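Local coordinates for protein condensin complex subunit 3 (Schizosaccharomyces pombe, PDB 5OQR) that is a regulatory subunit of the condensin complex, which is required to convert interphase chromatin into mitotic-like condensed chromosomes, at residues V175-L180 with R205-A210; F192-A197 with R211-I216; W233-R238 with A245-L250. All coordinates share one frame; numbering follows the deposited sequence.

Interaction 1: V175-L180 with R205-A210; sequences VRRSVL and RKCVYA
Arg177 and Leu180 of helix 173-182 face Cys207 and Val208 of helix 202-212, and the four side chains make up a small contact without a hydrogen bond across it. The aliphatic part of Arg177 does the touching: CD lies 3.6 Å from Cys207 SG, and CG is a little farther from the same sulfur. Its chain runs out with CG anti to the backbone N and then bends about the CG-CD bond (chi3 77°), which turns the guanidinium away from the sulfur. The methylenes rest on Cys207 SG while NH1 hydrogen-bonds Asn204 OD1, so the side chain touches the same neighbouring helix twice. Leu180 uses one branch, CD2, set 3.8 Å from Val208 CG2 and 4.2 Å from Cys207 CB. The Leu180 and Val208 side chains cross at about a right angle, methyl against methyl. In the next shell, Leu167 of helix 158-169 packs on Leu180, and Arg196 packs on Val208. The axes of 175-180 and 205-210 approach to 10.4 Å and run nearly parallel, at 12°. Helix 190-195 lies between them in sequence, and such parallel neighbours are consistent with one layer of a HEAT-repeat alpha solenoid.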
loop_
_atom_site.group_PDB
_atom_site.type_symbol
_atom_site.label_atom_id
_atom_site.label_comp_id
_atom_site.label_asym_id
_atom_site.label_seq_id
_atom_site.Cartn_x
_atom_site.Cartn_y
_atom_site.Cartn_z
ATOM N N VAL A 175 -2.791 -12.282 -18.047
ATOM C CA VAL A 175 -2.728 -13.715 -17.787
ATOM C C VAL A 175 -3.175 -14.005 -16.361
ATOM O O VAL A 175 -4.059 -14.837 -16.128
ATOM C CB VAL A 175 -1.311 -14.255 -18.054
ATOM C CG1 VAL A 175 -1.282 -15.770 -17.898
ATOM C CG2 VAL A 175 -0.840 -13.860 -19.446
ATOM N N ARG A 176 -2.574 -13.319 -15.386
ATOM C CA ARG A 176 -2.972 -13.495 -13.994
ATOM C C ARG A 176 -4.480 -13.347 -13.833
ATOM O O ARG A 176 -5.126 -14.150 -13.150
ATOM C CB ARG A 176 -2.239 -12.488 -13.108
ATOM C CG ARG A 176 -0.750 -12.744 -12.981
ATOM C CD ARG A 176 -0.148 -11.968 -11.819
ATOM N NE ARG A 176 -0.301 -10.524 -11.968
ATOM C CZ ARG A 176 0.439 -9.770 -12.774
ATOM N NH1 ARG A 176 0.231 -8.463 -12.841
ATOM N NH2 ARG A 176 1.378 -10.323 -13.528
ATOM N N ARG A 177 -5.060 -12.322 -14.460
ATOM C CA ARG A 177 -6.497 -12.104 -14.335
ATOM C C ARG A 177 -7.284 -13.286 -14.883
ATOM O O ARG A 177 -8.296 -13.691 -14.300
ATOM C CB ARG A 177 -6.900 -10.815 -15.051
ATOM C CG ARG A 177 -8.398 -10.564 -15.027
ATOM C CD ARG A 177 -8.751 -9.098 -15.209
ATOM N NE ARG A 177 -8.643 -8.656 -16.598
ATOM C CZ ARG A 177 -7.652 -7.927 -17.102
ATOM N NH1 ARG A 177 -6.641 -7.525 -16.340
ATOM N NH2 ARG A 177 -7.672 -7.586 -18.384
ATOM N N SER A 178 -6.839 -13.852 -16.006
ATOM C CA SER A 178 -7.523 -15.013 -16.562
ATOM C C SER A 178 -7.477 -16.186 -15.593
ATOM O O SER A 178 -8.484 -16.873 -15.389
ATOM C CB SER A 178 -6.898 -15.397 -17.901
ATOM O OG SER A 178 -7.638 -16.428 -18.529
ATOM N N VAL A 179 -6.314 -16.432 -14.986
ATOM C CA VAL A 179 -6.216 -17.471 -13.966
ATOM C C VAL A 179 -7.086 -17.105 -12.774
ATOM O O VAL A 179 -7.761 -17.959 -12.183
ATOM C CB VAL A 179 -4.749 -17.678 -13.540
ATOM C CG1 VAL A 179 -4.626 -18.920 -12.683
ATOM C CG2 VAL A 179 -3.825 -17.782 -14.748
ATOM N N LEU A 180 -7.086 -15.825 -12.407
ATOM C CA LEU A 180 -7.856 -15.364 -11.260
ATOM C C LEU A 180 -9.352 -15.552 -11.473
ATOM O O LEU A 180 -10.102 -15.703 -10.501
ATOM C CB LEU A 180 -7.530 -13.894 -10.996
ATOM C CG LEU A 180 -8.248 -13.160 -9.864
ATOM C CD1 LEU A 180 -8.215 -13.953 -8.570
ATOM C CD2 LEU A 180 -7.605 -11.795 -9.679
ATOM N N ARG A 205 -6.868 -6.269 -9.011
ATOM C CA ARG A 205 -7.371 -6.029 -7.663
ATOM C C ARG A 205 -8.891 -5.950 -7.660
ATOM O O ARG A 205 -9.559 -6.612 -6.860
ATOM C CB ARG A 205 -6.770 -4.740 -7.105
ATOM C CG ARG A 205 -5.339 -4.877 -6.634
ATOM C CD ARG A 205 -4.833 -3.589 -6.012
ATOM N NE ARG A 205 -3.926 -2.872 -6.910
ATOM C CZ ARG A 205 -4.056 -1.605 -7.293
ATOM N NH1 ARG A 205 -3.156 -1.074 -8.111
ATOM N NH2 ARG A 205 -5.058 -0.854 -6.861
ATOM N N LYS A 206 -9.452 -5.144 -8.558
ATOM C CA LYS A 206 -10.899 -4.992 -8.623
ATOM C C LYS A 206 -11.595 -6.317 -8.902
ATOM O O LYS A 206 -12.712 -6.543 -8.425
ATOM C CB LYS A 206 -11.257 -3.969 -9.697
ATOM C CG LYS A 206 -12.728 -3.883 -10.002
ATOM C CD LYS A 206 -13.018 -2.656 -10.823
ATOM C CE LYS A 206 -14.228 -2.855 -11.698
ATOM N NZ LYS A 206 -15.470 -3.115 -10.926
ATOM N N CYS A 207 -10.959 -7.202 -9.672
ATOM C CA CYS A 207 -11.582 -8.482 -9.987
ATOM C C CYS A 207 -11.803 -9.321 -8.737
ATOM O O CYS A 207 -12.778 -10.078 -8.665
ATOM C CB CYS A 207 -10.728 -9.252 -10.994
ATOM S SG CYS A 207 -11.283 -9.071 -12.698
ATOM N N VAL A 208 -10.919 -9.202 -7.746
ATOM C CA VAL A 208 -11.047 -10.018 -6.543
ATOM C C VAL A 208 -12.332 -9.671 -5.805
ATOM O O VAL A 208 -13.058 -10.556 -5.338
ATOM C CB VAL A 208 -9.813 -9.844 -5.636
ATOM C CG1 VAL A 208 -9.852 -10.849 -4.496
ATOM C CG2 VAL A 208 -8.523 -10.001 -6.428
ATOM N N TYR A 209 -12.637 -8.377 -5.693
ATOM C CA TYR A 209 -13.851 -7.951 -5.009
ATOM C C TYR A 209 -15.079 -8.048 -5.902
ATOM O O TYR A 209 -16.178 -8.328 -5.409
ATOM C CB TYR A 209 -13.701 -6.511 -4.515
ATOM C CG TYR A 209 -12.432 -6.243 -3.741
ATOM C CD1 TYR A 209 -12.259 -6.741 -2.458
ATOM C CD2 TYR A 209 -11.412 -5.479 -4.290
ATOM C CE1 TYR A 209 -11.102 -6.495 -1.747
ATOM C CE2 TYR A 209 -10.253 -5.225 -3.588
ATOM C CZ TYR A 209 -10.102 -5.735 -2.316
ATOM O OH TYR A 209 -8.946 -5.484 -1.610
ATOM N N ALA A 210 -14.916 -7.831 -7.208
ATOM C CA ALA A 210 -16.068 -7.709 -8.095
ATOM C C ALA A 210 -16.598 -9.064 -8.544
ATOM O O ALA A 210 -17.813 -9.235 -8.690
ATOM C CB ALA A 210 -15.695 -6.863 -9.312
#

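Interaction 2: F192-A197 with R211-I216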
loop_
_atom_site.group_PDB
_atom_site.type_symbol
_atom_site.label_atom_id
_atom_site.label_comp_id
_atom_site.label_asym_id
_atom_site.label_seq_id
_atom_site.Cartn_x
_atom_site.Cartn_y
_atom_site.Cartn_z
ATOM N N PHE A 192 -4.263 -17.425 -2.164
ATOM C CA PHE A 192 -3.556 -16.845 -3.298
ATOM C C PHE A 192 -4.403 -15.824 -4.044
ATOM O O PHE A 192 -3.860 -14.842 -4.562
ATOM C CB PHE A 192 -3.101 -17.954 -4.247
ATOM C CG PHE A 192 -2.245 -18.994 -3.585
ATOM C CD1 PHE A 192 -0.865 -18.878 -3.584
ATOM C CD2 PHE A 192 -2.822 -20.082 -2.951
ATOM C CE1 PHE A 192 -0.077 -19.831 -2.971
ATOM C CE2 PHE A 192 -2.040 -21.039 -2.336
ATOM C CZ PHE A 192 -0.666 -20.913 -2.345
ATOM N N ILE A 193 -5.722 -16.024 -4.110
ATOM C CA ILE A 193 -6.570 -15.035 -4.764
ATOM C C ILE A 193 -6.643 -13.770 -3.922
ATOM O O ILE A 193 -6.720 -12.659 -4.460
ATOM C CB ILE A 193 -7.972 -15.610 -5.053
ATOM C CG1 ILE A 193 -8.794 -15.751 -3.766
ATOM C CG2 ILE A 193 -7.856 -16.954 -5.770
ATOM C CD1 ILE A 193 -10.219 -16.207 -3.991
ATOM N N LEU A 194 -6.605 -13.910 -2.595
ATOM C CA LEU A 194 -6.614 -12.740 -1.726
ATOM C C LEU A 194 -5.332 -11.935 -1.875
ATOM O O LEU A 194 -5.357 -10.701 -1.805
ATOM C CB LEU A 194 -6.816 -13.173 -0.275
ATOM C CG LEU A 194 -8.258 -13.231 0.241
ATOM C CD1 LEU A 194 -9.256 -13.635 -0.841
ATOM C CD2 LEU A 194 -8.341 -14.181 1.430
ATOM N N GLU A 195 -4.201 -12.610 -2.084
ATOM C CA GLU A 195 -2.965 -11.889 -2.358
ATOM C C GLU A 195 -3.120 -10.971 -3.562
ATOM O O GLU A 195 -2.505 -9.899 -3.607
ATOM C CB GLU A 195 -1.821 -12.876 -2.585
ATOM C CG GLU A 195 -0.464 -12.216 -2.759
ATOM C CD GLU A 195 0.644 -13.216 -3.016
ATOM O OE1 GLU A 195 0.432 -14.143 -3.828
ATOM O OE2 GLU A 195 1.725 -13.080 -2.404
ATOM N N ARG A 196 -3.939 -11.364 -4.539
ATOM C CA ARG A 196 -4.140 -10.529 -5.716
ATOM C C ARG A 196 -4.834 -9.221 -5.374
ATOM O O ARG A 196 -4.755 -8.268 -6.155
ATOM C CB ARG A 196 -4.953 -11.276 -6.774
ATOM C CG ARG A 196 -4.486 -12.692 -7.080
ATOM C CD ARG A 196 -2.976 -12.877 -6.993
ATOM N NE ARG A 196 -2.227 -11.852 -7.711
ATOM C CZ ARG A 196 -0.911 -11.692 -7.619
ATOM N NH1 ARG A 196 -0.195 -12.490 -6.838
ATOM N NH2 ARG A 196 -0.308 -10.734 -8.306
ATOM N N ALA A 197 -5.512 -9.152 -4.227
ATOM C CA ALA A 197 -6.064 -7.885 -3.770
ATOM C C ALA A 197 -4.995 -6.810 -3.636
ATOM O O ALA A 197 -5.341 -5.634 -3.491
ATOM C CB ALA A 197 -6.782 -8.077 -2.435
ATOM N N ARG A 211 -15.719 -10.034 -8.772
ATOM C CA ARG A 211 -16.124 -11.305 -9.363
ATOM C C ARG A 211 -15.754 -12.516 -8.525
ATOM O O ARG A 211 -16.569 -13.429 -8.380
ATOM C CB ARG A 211 -15.498 -11.460 -10.758
ATOM C CG ARG A 211 -15.631 -10.236 -11.656
ATOM C CD ARG A 211 -16.290 -10.577 -12.979
ATOM N NE ARG A 211 -17.728 -10.789 -12.836
ATOM C CZ ARG A 211 -18.558 -11.015 -13.849
ATOM N NH1 ARG A 211 -19.852 -11.194 -13.616
ATOM N NH2 ARG A 211 -18.101 -11.060 -15.094
ATOM N N VAL A 212 -14.548 -12.548 -7.959
ATOM C CA VAL A 212 -14.040 -13.785 -7.377
ATOM C C VAL A 212 -14.644 -14.037 -6.002
ATOM O O VAL A 212 -15.001 -15.171 -5.668
ATOM C CB VAL A 212 -12.502 -13.749 -7.318
ATOM C CG1 VAL A 212 -11.960 -15.119 -6.945
ATOM C CG2 VAL A 212 -11.921 -13.291 -8.648
ATOM N N LEU A 213 -14.754 -13.004 -5.176
ATOM C CA LEU A 213 -15.250 -13.180 -3.818
ATOM C C LEU A 213 -16.748 -13.464 -3.822
ATOM O O LEU A 213 -17.202 -14.358 -3.098
ATOM C CB LEU A 213 -14.930 -11.949 -2.968
ATOM C CG LEU A 213 -13.507 -11.946 -2.401
ATOM C CD1 LEU A 213 -13.102 -10.561 -1.942
ATOM C CD2 LEU A 213 -13.390 -12.931 -1.254
ATOM N N PRO A 214 -17.550 -12.730 -4.596
ATOM C CA PRO A 214 -18.970 -13.096 -4.716
ATOM C C PRO A 214 -19.202 -14.576 -4.961
ATOM O O PRO A 214 -20.215 -15.119 -4.502
ATOM C CB PRO A 214 -19.444 -12.251 -5.903
ATOM C CG PRO A 214 -18.474 -11.110 -6.005
ATOM C CD PRO A 214 -17.294 -11.378 -5.119
ATOM N N LYS A 215 -18.299 -15.250 -5.678
ATOM C CA LYS A 215 -18.449 -16.685 -5.895
ATOM C C LYS A 215 -18.534 -17.438 -4.575
ATOM O O LYS A 215 -19.215 -18.465 -4.490
ATOM C CB LYS A 215 -17.293 -17.212 -6.746
ATOM C CG LYS A 215 -17.564 -17.149 -8.243
ATOM C CD LYS A 215 -16.334 -16.746 -9.041
ATOM C CE LYS A 215 -15.210 -17.760 -8.913
ATOM N NZ LYS A 215 -14.097 -17.475 -9.863
ATOM N N ILE A 216 -17.857 -16.948 -3.539
ATOM C CA ILE A 216 -18.030 -17.497 -2.200
ATOM C C ILE A 216 -19.383 -17.041 -1.673
ATOM O O ILE A 216 -19.642 -15.840 -1.544
ATOM C CB ILE A 216 -16.890 -17.057 -1.274
ATOM C CG1 ILE A 216 -15.540 -17.486 -1.850
ATOM C CG2 ILE A 216 -17.060 -17.668 0.106
ATOM C CD1 ILE A 216 -14.397 -16.617 -1.419
#
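Ile193 and Val212 stand nearest each other, their CA atoms 8.0 Å apart, with Leu194 and Leu213 as the next pair at 8.9 Å between CA atoms. Within a HEAT-repeat alpha solenoid, this separation is bridged by side chains, which join the short helix 190-195 to segment 211-216 at the end region of helix 202-212. No hydrogen bond runs across the contact. Ile193 sends its longer branch across, CG1 lying between the backbone N and the carbonyl carbon (chi1 73°) and CD1 fully extended beyond it. The tip meets one methyl of Val212, and the two side chains approach at a slant. Leu194 and Leu213 add a looser apolar touch, Leu194 CD1 to Leu213 CD2 at 4.2 Å. Leu180 packs on both Ile193 and Val212 and so ties this contact to the preceding helix 173-182. Within 192-197, Arg196 NH1 and Glu195 OE1 form a salt bridge at 3.5 Å; Glu195 also pairs with a basic side chain of the other protein in the assembly, while Arg196 NH2 forms a salt bridge with Asp199 OD1. The closest apolar approach between the two segments is Ile193 CD1 to Val212 CG1, at 3.6 Å.

Interaction 3: W233-R238 with A245-L250; sequences WGLNDR and AAADML
Leu235 turns CG anti to its own carbonyl carbon, beside the backbone N (chi1 -52°), and its CD2 branch then passes over the backbone of helix 240-257 where Ala246 runs into Ala247. CD2 lies 3.9 Å from Ala247 N and about as far from Ala247 CA, and it reaches Ala246 CB at 4.1 Å. The methyl therefore rests chiefly on main chain, on a surface where the neighbouring side chains are small. Alongside it the methyl of Ala246 points toward Gly234, with CB 3.5 Å from Gly234 CA and slightly farther from Gly234 C. Because Gly234 has no side chain, the two backbones come together with the CA atoms of Gly234 and Ala246 only 5.1 Å apart, while Ala246 contributes a single carbon to the junction. All four touching residues are buried, and the contact has no hydrogen bond across it. Both helices, 224-235 and 240-257, belong to HEAT 5, so this is the close helix-to-helix packing inside one HEAT hairpin, near the turn that joins the pair. In that turn Asp237 OD1 accepts a bond from Asp239 N and also pairs with Arg205 NH2, which ties the connection to the preceding helix 202-212. Tyr209 of that helix packs on Ala246, on Trp233 and on Met249, closing one flank. Helix 275-288 covers another, with Leu280 on Leu235 and Val288 on Ala247. Trp233 leads away from helix 240-257: its NE1 hydrogen-bonds an aromatic side chain of the other protein chain, and the indole also meets an aromatic ring there, with planes at about 85°. The hairpin thus sits between helix 202-212 and helix 275-288, with Trp233 reaching the partner protein.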
loop_
_atom_site.group_PDB
_atom_site.type_symbol
_atom_site.label_atom_id
_atom_site.label_comp_id
_atom_site.label_asym_id
_atom_site.label_seq_id
_atom_site.Cartn_x
_atom_site.Cartn_y
_atom_site.Cartn_z
ATOM N N TRP A 233 -7.594 -3.714 2.947
ATOM C CA TRP A 233 -6.988 -3.455 1.646
ATOM C C TRP A 233 -7.980 -2.791 0.699
ATOM O O TRP A 233 -7.662 -1.784 0.058
ATOM C CB TRP A 233 -6.471 -4.763 1.046
ATOM C CG TRP A 233 -5.192 -5.254 1.649
ATOM C CD1 TRP A 233 -4.217 -4.501 2.234
ATOM C CD2 TRP A 233 -4.748 -6.613 1.724
ATOM N NE1 TRP A 233 -3.194 -5.306 2.666
ATOM C CE2 TRP A 233 -3.495 -6.607 2.366
ATOM C CE3 TRP A 233 -5.287 -7.834 1.310
ATOM C CZ2 TRP A 233 -2.773 -7.775 2.604
ATOM C CZ3 TRP A 233 -4.570 -8.991 1.547
ATOM C CH2 TRP A 233 -3.327 -8.954 2.188
ATOM N N GLY A 234 -9.191 -3.339 0.604
ATOM C CA GLY A 234 -10.143 -2.838 -0.373
ATOM C C GLY A 234 -10.556 -1.402 -0.112
ATOM O O GLY A 234 -10.510 -0.558 -1.007
ATOM N N LEU A 235 -10.968 -1.108 1.121
ATOM C CA LEU A 235 -11.519 0.205 1.433
ATOM C C LEU A 235 -10.459 1.296 1.504
ATOM O O LEU A 235 -10.817 2.478 1.501
ATOM C CB LEU A 235 -12.284 0.141 2.752
ATOM C CG LEU A 235 -13.333 -0.968 2.845
ATOM C CD1 LEU A 235 -14.052 -0.881 4.176
ATOM C CD2 LEU A 235 -14.324 -0.893 1.693
ATOM N N ASN A 236 -9.179 0.935 1.571
ATOM C CA ASN A 236 -8.089 1.901 1.569
ATOM C C ASN A 236 -7.346 1.932 0.242
ATOM O O ASN A 236 -6.312 2.597 0.138
ATOM C CB ASN A 236 -7.110 1.592 2.704
ATOM C CG ASN A 236 -7.635 2.017 4.059
ATOM O OD1 ASN A 236 -8.068 3.153 4.238
ATOM N ND2 ASN A 236 -7.606 1.102 5.018
ATOM N N ASP A 237 -7.850 1.239 -0.774
ATOM C CA ASP A 237 -7.108 1.097 -2.017
ATOM C C ASP A 237 -6.912 2.450 -2.695
ATOM O O ASP A 237 -7.743 3.354 -2.588
ATOM C CB ASP A 237 -7.830 0.142 -2.963
ATOM C CG ASP A 237 -6.961 -0.290 -4.125
ATOM O OD1 ASP A 237 -6.967 0.400 -5.164
ATOM O OD2 ASP A 237 -6.261 -1.317 -3.992
ATOM N N ARG A 238 -5.793 2.572 -3.409
ATOM C CA ARG A 238 -5.436 3.839 -4.036
ATOM C C ARG A 238 -6.288 4.122 -5.267
ATOM O O ARG A 238 -6.496 5.289 -5.618
ATOM C CB ARG A 238 -3.958 3.829 -4.418
ATOM C CG ARG A 238 -3.018 3.489 -3.273
ATOM C CD ARG A 238 -2.762 4.690 -2.384
ATOM N NE ARG A 238 -1.946 4.341 -1.225
ATOM C CZ ARG A 238 -1.294 5.219 -0.470
ATOM N NH1 ARG A 238 -1.348 6.515 -0.750
ATOM N NH2 ARG A 238 -0.579 4.801 0.565
ATOM N N ALA A 245 -15.360 -1.091 -5.760
ATOM C CA ALA A 245 -15.797 -2.479 -5.848
ATOM C C ALA A 245 -15.806 -3.140 -4.477
ATOM O O ALA A 245 -16.684 -3.957 -4.182
ATOM C CB ALA A 245 -14.895 -3.252 -6.809
ATOM N N ALA A 246 -14.832 -2.805 -3.628
ATOM C CA ALA A 246 -14.791 -3.375 -2.287
ATOM C C ALA A 246 -15.919 -2.830 -1.423
ATOM O O ALA A 246 -16.500 -3.561 -0.615
ATOM C CB ALA A 246 -13.437 -3.091 -1.643
ATOM N N ALA A 247 -16.243 -1.545 -1.582
ATOM C CA ALA A 247 -17.343 -0.959 -0.828
ATOM C C ALA A 247 -18.686 -1.528 -1.264
ATOM O O ALA A 247 -19.604 -1.645 -0.445
ATOM C CB ALA A 247 -17.332 0.560 -0.984
ATOM N N ASP A 248 -18.822 -1.888 -2.543
ATOM C CA ASP A 248 -20.073 -2.465 -3.023
ATOM C C ASP A 248 -20.239 -3.899 -2.539
ATOM O O ASP A 248 -21.346 -4.315 -2.183
ATOM C CB ASP A 248 -20.130 -2.401 -4.549
ATOM C CG ASP A 248 -20.532 -1.030 -5.064
ATOM O OD1 ASP A 248 -20.416 -0.049 -4.305
ATOM O OD2 ASP A 248 -20.965 -0.934 -6.231
ATOM N N MET A 249 -19.152 -4.674 -2.526
ATOM C CA MET A 249 -19.211 -6.019 -1.966
ATOM C C MET A 249 -19.600 -5.973 -0.499
ATOM O O MET A 249 -20.343 -6.834 -0.015
ATOM C CB MET A 249 -17.860 -6.709 -2.135
ATOM C CG MET A 249 -17.714 -8.033 -1.383
ATOM S SD MET A 249 -15.993 -8.530 -1.211
ATOM C CE MET A 249 -15.386 -7.262 -0.102
ATOM N N LEU A 250 -19.095 -4.978 0.226
ATOM C CA LEU A 250 -19.400 -4.848 1.643
ATOM C C LEU A 250 -20.833 -4.375 1.855
ATOM O O LEU A 250 -21.511 -4.829 2.782
ATOM C CB LEU A 250 -18.398 -3.883 2.283
ATOM C CG LEU A 250 -18.442 -3.572 3.781
ATOM C CD1 LEU A 250 -19.376 -2.409 4.068
ATOM C CD2 LEU A 250 -18.827 -4.794 4.602
#

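Overall arrangement
Interactions 1 and 2 share helix 202-212 and lie about 7 Å apart between centres; their segments alternate along the chain, whereas interaction 3 follows later and joins two helices of HEAT 5. Interactions 2 and 3 are both buried; interaction 2 is methyl on methyl, interaction 3 methyls against backbone. Interaction 1 is only partly buried and adds arginine methylenes on a cysteine sulfur to a methyl-to-methyl contact. Small residues bring backbones together in interaction 3, while longer side chains span the gaps of the other two. Tyr209, the Arg205-Asp237 salt bridge and the packing of Leu213 on Met249 link helix 202-212 and the residues after it to the HEAT 5 pair. Charged or aromatic residues beside each contact reach the partner protein.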